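Local coordinates for protein leucyl-trna synthetase (Plasmodium knowlesi, PDB 5FOF) that is the editing domain of a cytosolic leucyl-tRNA synthetase, which charges tRNA(Leu) with leucine, and probably hydrolyses wrongly charged tRNA, at residues Y39-N53 with L171-Y185. Numbering follows the deposited sequence.
Sequences YVHDYKEFYEIYLRN and LMKIKGEELVGLRTY
Arg183 lays its guanidinium over one face of the His41 ring, Arg183 CZ 3.4 Å from His41 NE2 and the planes 41° apart. The two side chains run side by side in the same direction; Arg183 NH1 and His41 NE2 are close, but at an angle too poor for a hydrogen bond. Tyr185 CD1 lies at the imidazole edge. Strands 33-40 and 183-185 pair antiparallel: Tyr39 N donates to Tyr185 O (2.6 Å), Tyr185 N to Tyr39 O, and just past the strand end His41 N donates to Arg183 O. Tyr39 CB sits over the Tyr185 ring, 3.6 Å from its centroid, a CH-pi contact; the rings themselves are slid apart. Helix 43-53, N-capped by Asp42, then crosses strand 171-175 at 89°. Ile49 CD1 meets Leu182 CG tip to tip at 3.9 Å, while Leu182 CD1 reaches the Phe46 edge. Met172 SD comes obliquely to the Tyr50 ring, 3.6 Å from Tyr50 CD1, a Met-aromatic contact, and the bend at chi3 (-38°) turns CE toward Tyr50 O and Asn53 CB. Glu178 OE1 takes two donors: Asn53 ND2 from above the carboxylate plane (2.7 Å) and Arg52 NH1 nearly along the C-O bond (3.1 Å). Arg52 also bridges to Glu48. Strand pair and crossing helix are consistent with the CP1 editing domain of leucyl-tRNA synthetases.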
ATOM      1  N   TYR A  39      -7.320  -0.183   5.288  1.00 39.80           N
ATOM      2  CA  TYR A  39      -8.724  -0.637   5.369  1.00 42.37           C
ATOM      3  C   TYR A  39      -9.605   0.368   4.660  1.00 42.36           C
ATOM      4  O   TYR A  39      -9.387   1.575   4.748  1.00 40.38           O
ATOM      5  CB  TYR A  39      -9.213  -0.759   6.823  1.00 42.16           C
ATOM      6  CG  TYR A  39      -8.376  -1.655   7.700  1.00 41.43           C
ATOM      7  CD1 TYR A  39      -7.285  -1.144   8.424  1.00 40.34           C
ATOM      8  CD2 TYR A  39      -8.673  -3.014   7.819  1.00 40.95           C
ATOM      9  CE1 TYR A  39      -6.494  -1.977   9.213  1.00 41.30           C
ATOM     10  CE2 TYR A  39      -7.894  -3.855   8.611  1.00 42.26           C
ATOM     11  CZ  TYR A  39      -6.803  -3.340   9.309  1.00 41.12           C
ATOM     12  OH  TYR A  39      -6.059  -4.190  10.114  1.00 40.49           O
ATOM     13  N   VAL A  40     -10.608  -0.144   3.969  1.00 44.57           N
ATOM     14  CA  VAL A  40     -11.639   0.687   3.384  1.00 45.22           C
ATOM     15  C   VAL A  40     -12.593   1.087   4.519  1.00 46.15           C
ATOM     16  O   VAL A  40     -12.985   0.249   5.336  1.00 43.12           O
ATOM     17  CB  VAL A  40     -12.405  -0.084   2.304  1.00 45.10           C
ATOM     18  CG1 VAL A  40     -13.548   0.765   1.759  1.00 47.83           C
ATOM     19  CG2 VAL A  40     -11.463  -0.492   1.185  1.00 44.75           C
ATOM     20  N   HIS A  41     -12.957   2.360   4.569  1.00 47.97           N
ATOM     21  CA  HIS A  41     -13.788   2.867   5.659  1.00 55.77           C
ATOM     22  C   HIS A  41     -15.246   2.406   5.584  1.00 54.06           C
ATOM     23  O   HIS A  41     -15.825   2.032   6.603  1.00 54.41           O
ATOM     24  CB  HIS A  41     -13.729   4.399   5.722  1.00 63.99           C
ATOM     25  CG  HIS A  41     -14.329   4.969   6.970  1.00 72.27           C
ATOM     26  ND1 HIS A  41     -13.777   4.768   8.220  1.00 75.02           N
ATOM     27  CD2 HIS A  41     -15.444   5.714   7.163  1.00 71.92           C
ATOM     28  CE1 HIS A  41     -14.525   5.370   9.128  1.00 76.89           C
ATOM     29  NE2 HIS A  41     -15.539   5.953   8.513  1.00 76.39           N
ATOM     30  N   ASP A  42     -15.824   2.436   4.384  1.00 52.75           N
ATOM     31  CA  ASP A  42     -17.230   2.108   4.168  1.00 49.25           C
ATOM     32  C   ASP A  42     -17.376   1.108   3.027  1.00 47.11           C
ATOM     33  O   ASP A  42     -17.221   1.449   1.852  1.00 49.81           O
ATOM     34  CB  ASP A  42     -18.003   3.395   3.861  1.00 52.83           C
ATOM     35  CG  ASP A  42     -19.525   3.191   3.747  1.00 52.44           C
ATOM     36  OD1 ASP A  42     -20.048   2.061   3.925  1.00 47.67           O
ATOM     37  OD2 ASP A  42     -20.200   4.209   3.467  1.00 56.54           O
ATOM     38  N   TYR A  43     -17.698  -0.127   3.392  1.00 45.83           N
ATOM     39  CA  TYR A  43     -17.892  -1.212   2.438  1.00 50.50           C
ATOM     40  C   TYR A  43     -18.939  -0.928   1.344  1.00 50.57           C
ATOM     41  O   TYR A  43     -18.907  -1.563   0.296  1.00 48.97           O
ATOM     42  CB  TYR A  43     -18.225  -2.522   3.181  1.00 53.30           C
ATOM     43  CG  TYR A  43     -19.584  -2.555   3.860  1.00 58.09           C
ATOM     44  CD1 TYR A  43     -20.716  -3.019   3.180  1.00 60.46           C
ATOM     45  CD2 TYR A  43     -19.740  -2.140   5.191  1.00 59.56           C
ATOM     46  CE1 TYR A  43     -21.965  -3.057   3.795  1.00 61.96           C
ATOM     47  CE2 TYR A  43     -20.980  -2.173   5.819  1.00 60.80           C
ATOM     48  CZ  TYR A  43     -22.095  -2.631   5.121  1.00 65.49           C
ATOM     49  OH  TYR A  43     -23.336  -2.664   5.738  1.00 63.98           O
ATOM     50  N   LYS A  44     -19.870  -0.009   1.604  1.00 50.46           N
ATOM     51  CA  LYS A  44     -20.856   0.406   0.614  1.00 48.91           C
ATOM     52  C   LYS A  44     -20.219   1.255  -0.469  1.00 46.58           C
ATOM     53  O   LYS A  44     -20.501   1.055  -1.638  1.00 51.31           O
ATOM     54  CB  LYS A  44     -22.010   1.181   1.263  1.00 49.75           C
ATOM     55  CG  LYS A  44     -22.855   0.329   2.189  1.00 50.51           C
ATOM     56  CD  LYS A  44     -24.070   1.067   2.725  1.00 50.42           C
ATOM     57  CE  LYS A  44     -24.887   0.139   3.621  1.00 53.60           C
ATOM     58  NZ  LYS A  44     -26.236   0.673   3.971  1.00 56.33           N
ATOM     59  N   GLU A  45     -19.373   2.201  -0.091  1.00 45.98           N
ATOM     60  CA  GLU A  45     -18.586   2.944  -1.083  1.00 49.28           C
ATOM     61  C   GLU A  45     -17.730   2.011  -1.962  1.00 48.86           C
ATOM     62  O   GLU A  45     -17.614   2.242  -3.162  1.00 49.80           O
ATOM     63  CB  GLU A  45     -17.755   4.056  -0.432  1.00 52.46           C
ATOM     64  CG  GLU A  45     -18.607   5.277  -0.069  1.00 57.23           C
ATOM     65  CD  GLU A  45     -17.958   6.253   0.908  1.00 66.42           C
ATOM     66  OE1 GLU A  45     -17.165   5.827   1.793  1.00 68.70           O
ATOM     67  OE2 GLU A  45     -18.272   7.469   0.801  1.00 65.51           O
ATOM     68  N   PHE A  46     -17.188   0.935  -1.393  1.00 49.14           N
ATOM     69  CA  PHE A  46     -16.478  -0.048  -2.208  1.00 48.71           C
ATOM     70  C   PHE A  46     -17.454  -0.878  -3.038  1.00 51.02           C
ATOM     71  O   PHE A  46     -17.188  -1.169  -4.210  1.00 52.50           O
ATOM     72  CB  PHE A  46     -15.581  -0.960  -1.369  1.00 47.85           C
ATOM     73  CG  PHE A  46     -14.818  -1.957  -2.197  1.00 48.43           C
ATOM     74  CD1 PHE A  46     -13.690  -1.565  -2.923  1.00 48.12           C
ATOM     75  CD2 PHE A  46     -15.247  -3.268  -2.304  1.00 49.69           C
ATOM     76  CE1 PHE A  46     -12.991  -2.470  -3.706  1.00 45.53           C
ATOM     77  CE2 PHE A  46     -14.549  -4.181  -3.096  1.00 49.38           C
ATOM     78  CZ  PHE A  46     -13.423  -3.779  -3.794  1.00 45.20           C
ATOM     79  N   TYR A  47     -18.579  -1.263  -2.433  1.00 54.08           N
ATOM     80  CA  TYR A  47     -19.604  -2.038  -3.143  1.00 51.24           C
ATOM     81  C   TYR A  47     -20.184  -1.283  -4.339  1.00 49.27           C
ATOM     82  O   TYR A  47     -20.453  -1.893  -5.371  1.00 50.96           O
ATOM     83  CB  TYR A  47     -20.734  -2.480  -2.217  1.00 49.57           C
ATOM     84  CG  TYR A  47     -21.661  -3.450  -2.894  1.00 48.37           C
ATOM     85  CD1 TYR A  47     -21.199  -4.677  -3.324  1.00 48.59           C
ATOM     86  CD2 TYR A  47     -22.997  -3.132  -3.138  1.00 51.59           C
ATOM     87  CE1 TYR A  47     -22.032  -5.588  -3.959  1.00 48.45           C
ATOM     88  CE2 TYR A  47     -23.841  -4.037  -3.775  1.00 49.50           C
ATOM     89  CZ  TYR A  47     -23.350  -5.261  -4.189  1.00 46.38           C
ATOM     90  OH  TYR A  47     -24.156  -6.169  -4.837  1.00 46.37           O
ATOM     91  N   GLU A  48     -20.357   0.027  -4.217  1.00 47.71           N
ATOM     92  CA  GLU A  48     -20.797   0.813  -5.360  1.00 51.16           C
ATOM     93  C   GLU A  48     -19.870   0.550  -6.528  1.00 50.33           C
ATOM     94  O   GLU A  48     -20.328   0.124  -7.596  1.00 48.09           O
ATOM     95  CB  GLU A  48     -20.838   2.307  -5.060  1.00 54.01           C
ATOM     96  CG  GLU A  48     -21.451   3.110  -6.202  1.00 59.10           C
ATOM     97  CD  GLU A  48     -21.162   4.588  -6.097  1.00 64.72           C
ATOM     98  OE1 GLU A  48     -21.206   5.131  -4.961  1.00 62.75           O
ATOM     99  OE2 GLU A  48     -20.892   5.203  -7.154  1.00 69.11           O
ATOM    100  N   ILE A  49     -18.573   0.776  -6.285  1.00 49.46           N
ATOM    101  CA  ILE A  49     -17.513   0.577  -7.281  1.00 48.29           C
ATOM    102  C   ILE A  49     -17.598  -0.831  -7.879  1.00 45.25           C
ATOM    103  O   ILE A  49     -17.453  -1.001  -9.079  1.00 47.34           O
ATOM    104  CB  ILE A  49     -16.095   0.863  -6.679  1.00 49.66           C
ATOM    105  CG1 ILE A  49     -15.920   2.361  -6.416  1.00 49.83           C
ATOM    106  CG2 ILE A  49     -14.957   0.390  -7.590  1.00 48.70           C
ATOM    107  CD1 ILE A  49     -14.922   2.674  -5.318  1.00 49.97           C
ATOM    108  N   TYR A  50     -17.853  -1.828  -7.047  1.00 44.13           N
ATOM    109  CA  TYR A  50     -17.954  -3.191  -7.532  1.00 45.57           C
ATOM    110  C   TYR A  50     -19.113  -3.377  -8.528  1.00 49.88           C
ATOM    111  O   TYR A  50     -18.935  -4.061  -9.534  1.00 49.23           O
ATOM    112  CB  TYR A  50     -18.073  -4.163  -6.359  1.00 45.53           C
ATOM    113  CG  TYR A  50     -18.317  -5.600  -6.769  1.00 47.72           C
ATOM    114  CD1 TYR A  50     -17.255  -6.467  -7.033  1.00 48.03           C
ATOM    115  CD2 TYR A  50     -19.622  -6.102  -6.886  1.00 50.62           C
ATOM    116  CE1 TYR A  50     -17.484  -7.790  -7.403  1.00 48.44           C
ATOM    117  CE2 TYR A  50     -19.857  -7.425  -7.254  1.00 50.60           C
ATOM    118  CZ  TYR A  50     -18.789  -8.256  -7.511  1.00 48.73           C
ATOM    119  OH  TYR A  50     -19.030  -9.544  -7.864  1.00 51.73           O
ATOM    120  N   LEU A  51     -20.281  -2.779  -8.240  1.00 52.63           N
ATOM    121  CA  LEU A  51     -21.484  -2.904  -9.092  1.00 51.93           C
ATOM    122  C   LEU A  51     -21.287  -2.233 -10.427  1.00 52.23           C
ATOM    123  O   LEU A  51     -21.637  -2.795 -11.465  1.00 58.54           O
ATOM    124  CB  LEU A  51     -22.715  -2.269  -8.443  1.00 53.63           C
ATOM    125  CG  LEU A  51     -23.258  -2.891  -7.159  1.00 56.95           C
ATOM    126  CD1 LEU A  51     -24.428  -2.053  -6.675  1.00 60.88           C
ATOM    127  CD2 LEU A  51     -23.662  -4.345  -7.356  1.00 59.40           C
ATOM    128  N   ARG A  52     -20.750  -1.023 -10.394  1.00 51.44           N
ATOM    129  CA  ARG A  52     -20.404  -0.314 -11.614  1.00 57.88           C
ATOM    130  C   ARG A  52     -19.439  -1.138 -12.486  1.00 61.66           C
ATOM    131  O   ARG A  52     -19.666  -1.274 -13.685  1.00 63.35           O
ATOM    132  CB  ARG A  52     -19.806   1.056 -11.288  1.00 61.27           C
ATOM    133  CG  ARG A  52     -19.599   1.959 -12.498  1.00 65.42           C
ATOM    134  CD  ARG A  52     -18.660   3.112 -12.179  1.00 67.99           C
ATOM    135  NE  ARG A  52     -19.096   3.873 -10.996  1.00 67.27           N
ATOM    136  CZ  ARG A  52     -18.393   4.079  -9.874  1.00 65.09           C
ATOM    137  NH1 ARG A  52     -17.164   3.593  -9.716  1.00 61.96           N
ATOM    138  NH2 ARG A  52     -18.933   4.803  -8.885  1.00 63.26           N
ATOM    139  N   ASN A  53     -18.392  -1.710 -11.891  1.00 65.62           N
ATOM    140  CA  ASN A  53     -17.400  -2.472 -12.674  1.00 71.26           C
ATOM    141  C   ASN A  53     -17.768  -3.942 -12.930  1.00 77.70           C
ATOM    142  O   ASN A  53     -17.100  -4.614 -13.721  1.00 78.67           O
ATOM    143  CB  ASN A  53     -15.987  -2.325 -12.084  1.00 68.55           C
ATOM    144  CG  ASN A  53     -15.350  -0.985 -12.435  1.00 72.35           C
ATOM    145  OD1 ASN A  53     -14.632  -0.874 -13.433  1.00 75.86           O
ATOM    146  ND2 ASN A  53     -15.621   0.044 -11.623  1.00 67.68           N
ATOM    147  N   LEU A 171     -12.180 -11.846  -7.507  1.00 45.88           N
ATOM    148  CA  LEU A 171     -13.550 -11.333  -7.459  1.00 48.95           C
ATOM    149  C   LEU A 171     -13.772 -10.277  -8.525  1.00 53.54           C
ATOM    150  O   LEU A 171     -14.852 -10.220  -9.130  1.00 58.01           O
ATOM    151  CB  LEU A 171     -13.903 -10.769  -6.089  1.00 45.81           C
ATOM    152  CG  LEU A 171     -13.852 -11.755  -4.917  1.00 44.62           C
ATOM    153  CD1 LEU A 171     -13.943 -10.993  -3.599  1.00 44.43           C
ATOM    154  CD2 LEU A 171     -14.953 -12.803  -4.993  1.00 43.85           C
ATOM    155  N   MET A 172     -12.765  -9.438  -8.755  1.00 53.43           N
ATOM    156  CA  MET A 172     -12.830  -8.479  -9.845  1.00 54.14           C
ATOM    157  C   MET A 172     -11.474  -7.917 -10.220  1.00 49.94           C
ATOM    158  O   MET A 172     -10.521  -8.055  -9.498  1.00 49.33           O
ATOM    159  CB  MET A 172     -13.817  -7.338  -9.513  1.00 57.68           C
ATOM    160  CG  MET A 172     -13.234  -6.045  -8.951  1.00 58.89           C
ATOM    161  SD  MET A 172     -14.457  -4.768  -8.554  1.00 59.50           S
ATOM    162  CE  MET A 172     -15.634  -4.978  -9.899  1.00 59.69           C
ATOM    163  N   LYS A 173     -11.446  -7.240 -11.355  1.00 53.31           N
ATOM    164  CA  LYS A 173     -10.259  -6.618 -11.920  1.00 53.66           C
ATOM    165  C   LYS A 173     -10.643  -5.181 -12.258  1.00 54.67           C
ATOM    166  O   LYS A 173     -11.556  -4.963 -13.055  1.00 52.92           O
ATOM    167  CB  LYS A 173      -9.906  -7.402 -13.169  1.00 57.13           C
ATOM    168  CG  LYS A 173      -8.791  -6.877 -14.055  1.00 63.07           C
ATOM    169  CD  LYS A 173      -8.600  -7.891 -15.185  1.00 67.48           C
ATOM    170  CE  LYS A 173      -7.577  -7.476 -16.221  1.00 71.94           C
ATOM    171  NZ  LYS A 173      -7.245  -8.646 -17.080  1.00 76.23           N
ATOM    172  N   ILE A 174      -9.989  -4.204 -11.634  1.00 54.64           N
ATOM    173  CA  ILE A 174     -10.325  -2.798 -11.868  1.00 58.08           C
ATOM    174  C   ILE A 174      -9.109  -1.899 -11.963  1.00 52.51           C
ATOM    175  O   ILE A 174      -8.086  -2.161 -11.334  1.00 50.42           O
ATOM    176  CB  ILE A 174     -11.246  -2.224 -10.771  1.00 65.21           C
ATOM    177  CG1 ILE A 174     -10.801  -2.707  -9.389  1.00 69.96           C
ATOM    178  CG2 ILE A 174     -12.690  -2.599 -11.051  1.00 68.18           C
ATOM    179  CD1 ILE A 174     -11.317  -1.837  -8.270  1.00 75.39           C
ATOM    180  N   LYS A 175      -9.258  -0.825 -12.730  1.00 47.82           N
ATOM    181  CA  LYS A 175      -8.202   0.152 -12.887  1.00 51.69           C
ATOM    182  C   LYS A 175      -8.135   0.969 -11.616  1.00 48.35           C
ATOM    183  O   LYS A 175      -9.149   1.198 -10.971  1.00 47.00           O
ATOM    184  CB  LYS A 175      -8.435   1.080 -14.094  1.00 55.56           C
ATOM    185  CG  LYS A 175      -8.108   0.476 -15.451  1.00 59.60           C
ATOM    186  CD  LYS A 175      -7.811   1.558 -16.487  1.00 66.66           C
ATOM    187  CE  LYS A 175      -7.653   0.983 -17.895  1.00 71.95           C
ATOM    188  NZ  LYS A 175      -6.998   1.953 -18.825  1.00 73.67           N
ATOM    189  N   GLY A 176      -6.934   1.414 -11.277  1.00 45.39           N
ATOM    190  CA  GLY A 176      -6.709   2.213 -10.094  1.00 49.24           C
ATOM    191  C   GLY A 176      -7.539   3.480 -10.035  1.00 49.14           C
ATOM    192  O   GLY A 176      -7.805   3.966  -8.942  1.00 48.43           O
ATOM    193  N   GLU A 177      -7.876   4.019 -11.211  1.00 49.32           N
ATOM    194  CA  GLU A 177      -8.900   5.063 -11.417  1.00 52.44           C
ATOM    195  C   GLU A 177     -10.111   4.894 -10.531  1.00 50.58           C
ATOM    196  O   GLU A 177     -10.574   5.838  -9.929  1.00 51.36           O
ATOM    197  CB  GLU A 177      -9.452   4.970 -12.849  1.00 58.99           C
ATOM    198  CG  GLU A 177      -8.756   5.813 -13.894  1.00 63.31           C
ATOM    199  CD  GLU A 177      -9.367   5.637 -15.267  1.00 65.72           C
ATOM    200  OE1 GLU A 177      -9.813   4.508 -15.605  1.00 62.34           O
ATOM    201  OE2 GLU A 177      -9.392   6.640 -16.007  1.00 70.60           O
ATOM    202  N   GLU A 178     -10.633   3.675 -10.518  1.00 52.36           N
ATOM    203  CA  GLU A 178     -11.864   3.344  -9.816  1.00 54.14           C
ATOM    204  C   GLU A 178     -11.709   3.452  -8.305  1.00 47.78           C
ATOM    205  O   GLU A 178     -12.640   3.838  -7.617  1.00 50.97           O
ATOM    206  CB  GLU A 178     -12.325   1.932 -10.195  1.00 58.80           C
ATOM    207  CG  GLU A 178     -12.622   1.723 -11.682  1.00 63.86           C
ATOM    208  CD  GLU A 178     -13.768   2.586 -12.199  1.00 69.70           C
ATOM    209  OE1 GLU A 178     -14.836   2.620 -11.544  1.00 74.50           O
ATOM    210  OE2 GLU A 178     -13.605   3.223 -13.267  1.00 70.81           O
ATOM    211  N   LEU A 179     -10.527   3.130  -7.800  1.00 44.48           N
ATOM    212  CA  LEU A 179     -10.235   3.217  -6.368  1.00 42.69           C
ATOM    213  C   LEU A 179      -9.988   4.647  -5.890  1.00 39.92           C
ATOM    214  O   LEU A 179     -10.117   4.924  -4.711  1.00 41.20           O
ATOM    215  CB  LEU A 179      -9.008   2.361  -6.015  1.00 41.96           C
ATOM    216  CG  LEU A 179      -9.037   0.906  -6.450  1.00 40.77           C
ATOM    217  CD1 LEU A 179      -7.728   0.240  -6.117  1.00 41.44           C
ATOM    218  CD2 LEU A 179     -10.188   0.182  -5.783  1.00 43.05           C
ATOM    219  N   VAL A 180      -9.602   5.551  -6.777  1.00 40.30           N
ATOM    220  CA  VAL A 180      -9.222   6.896  -6.341  1.00 43.72           C
ATOM    221  C   VAL A 180     -10.387   7.588  -5.625  1.00 45.28           C
ATOM    222  O   VAL A 180     -11.542   7.472  -6.025  1.00 45.60           O
ATOM    223  CB  VAL A 180      -8.662   7.734  -7.510  1.00 45.11           C
ATOM    224  CG1 VAL A 180      -8.565   9.222  -7.174  1.00 46.12           C
ATOM    225  CG2 VAL A 180      -7.281   7.217  -7.868  1.00 47.93           C
ATOM    226  N   GLY A 181     -10.055   8.280  -4.543  1.00 46.96           N
ATOM    227  CA  GLY A 181     -11.028   8.935  -3.693  1.00 45.95           C
ATOM    228  C   GLY A 181     -11.645   8.095  -2.589  1.00 44.49           C
ATOM    229  O   GLY A 181     -12.314   8.656  -1.728  1.00 42.58           O
ATOM    230  N   LEU A 182     -11.438   6.775  -2.594  1.00 44.58           N
ATOM    231  CA  LEU A 182     -11.957   5.931  -1.518  1.00 45.63           C
ATOM    232  C   LEU A 182     -11.376   6.343  -0.195  1.00 50.54           C
ATOM    233  O   LEU A 182     -10.163   6.538  -0.076  1.00 49.73           O
ATOM    234  CB  LEU A 182     -11.632   4.452  -1.700  1.00 45.02           C
ATOM    235  CG  LEU A 182     -12.741   3.516  -2.157  1.00 48.16           C
ATOM    236  CD1 LEU A 182     -12.265   2.076  -1.962  1.00 48.63           C
ATOM    237  CD2 LEU A 182     -14.073   3.756  -1.442  1.00 45.57           C
ATOM    238  N   ARG A 183     -12.255   6.442   0.795  1.00 55.49           N
ATOM    239  CA  ARG A 183     -11.881   6.789   2.152  1.00 56.57           C
ATOM    240  C   ARG A 183     -11.251   5.534   2.732  1.00 50.51           C
ATOM    241  O   ARG A 183     -11.791   4.448   2.578  1.00 45.05           O
ATOM    242  CB  ARG A 183     -13.118   7.206   2.960  1.00 67.27           C
ATOM    243  CG  ARG A 183     -12.817   8.202   4.061  1.00 78.96           C
ATOM    244  CD  ARG A 183     -13.999   8.405   4.995  1.00 89.22           C
ATOM    245  NE  ARG A 183     -13.538   8.808   6.323  1.00100.51           N
ATOM    246  CZ  ARG A 183     -14.317   8.965   7.391  1.00106.77           C
ATOM    247  NH1 ARG A 183     -15.635   8.774   7.311  1.00112.33           N
ATOM    248  NH2 ARG A 183     -13.773   9.329   8.552  1.00106.58           N
ATOM    249  N   THR A 184     -10.096   5.695   3.366  1.00 48.28           N
ATOM    250  CA  THR A 184      -9.283   4.574   3.823  1.00 46.80           C
ATOM    251  C   THR A 184      -8.594   4.920   5.132  1.00 46.59           C
ATOM    252  O   THR A 184      -8.380   6.100   5.453  1.00 47.24           O
ATOM    253  CB  THR A 184      -8.204   4.169   2.775  1.00 47.20           C
ATOM    254  OG1 THR A 184      -7.440   5.314   2.363  1.00 53.22           O
ATOM    255  CG2 THR A 184      -8.843   3.534   1.538  1.00 45.58           C
ATOM    256  N   TYR A 185      -8.246   3.898   5.901  1.00 43.67           N
ATOM    257  CA  TYR A 185      -7.412   4.126   7.074  1.00 44.26           C
ATOM    258  C   TYR A 185      -6.403   3.000   7.245  1.00 42.17           C
ATOM    259  O   TYR A 185      -6.534   1.947   6.642  1.00 39.17           O
ATOM    260  CB  TYR A 185      -8.293   4.310   8.319  1.00 44.04           C
ATOM    261  CG  TYR A 185      -9.068   3.093   8.751  1.00 43.89           C
ATOM    262  CD1 TYR A 185     -10.332   2.809   8.216  1.00 46.41           C
ATOM    263  CD2 TYR A 185      -8.561   2.238   9.715  1.00 44.03           C
ATOM    264  CE1 TYR A 185     -11.059   1.694   8.632  1.00 45.79           C
ATOM    265  CE2 TYR A 185      -9.268   1.120  10.134  1.00 45.98           C
ATOM    266  CZ  TYR A 185     -10.518   0.852   9.597  1.00 47.86           C
ATOM    267  OH  TYR A 185     -11.200  -0.267  10.015  1.00 50.95           O
TER
HETATM  268  O   HOH W   1     -14.670   3.934   2.410  1.00 43.93           O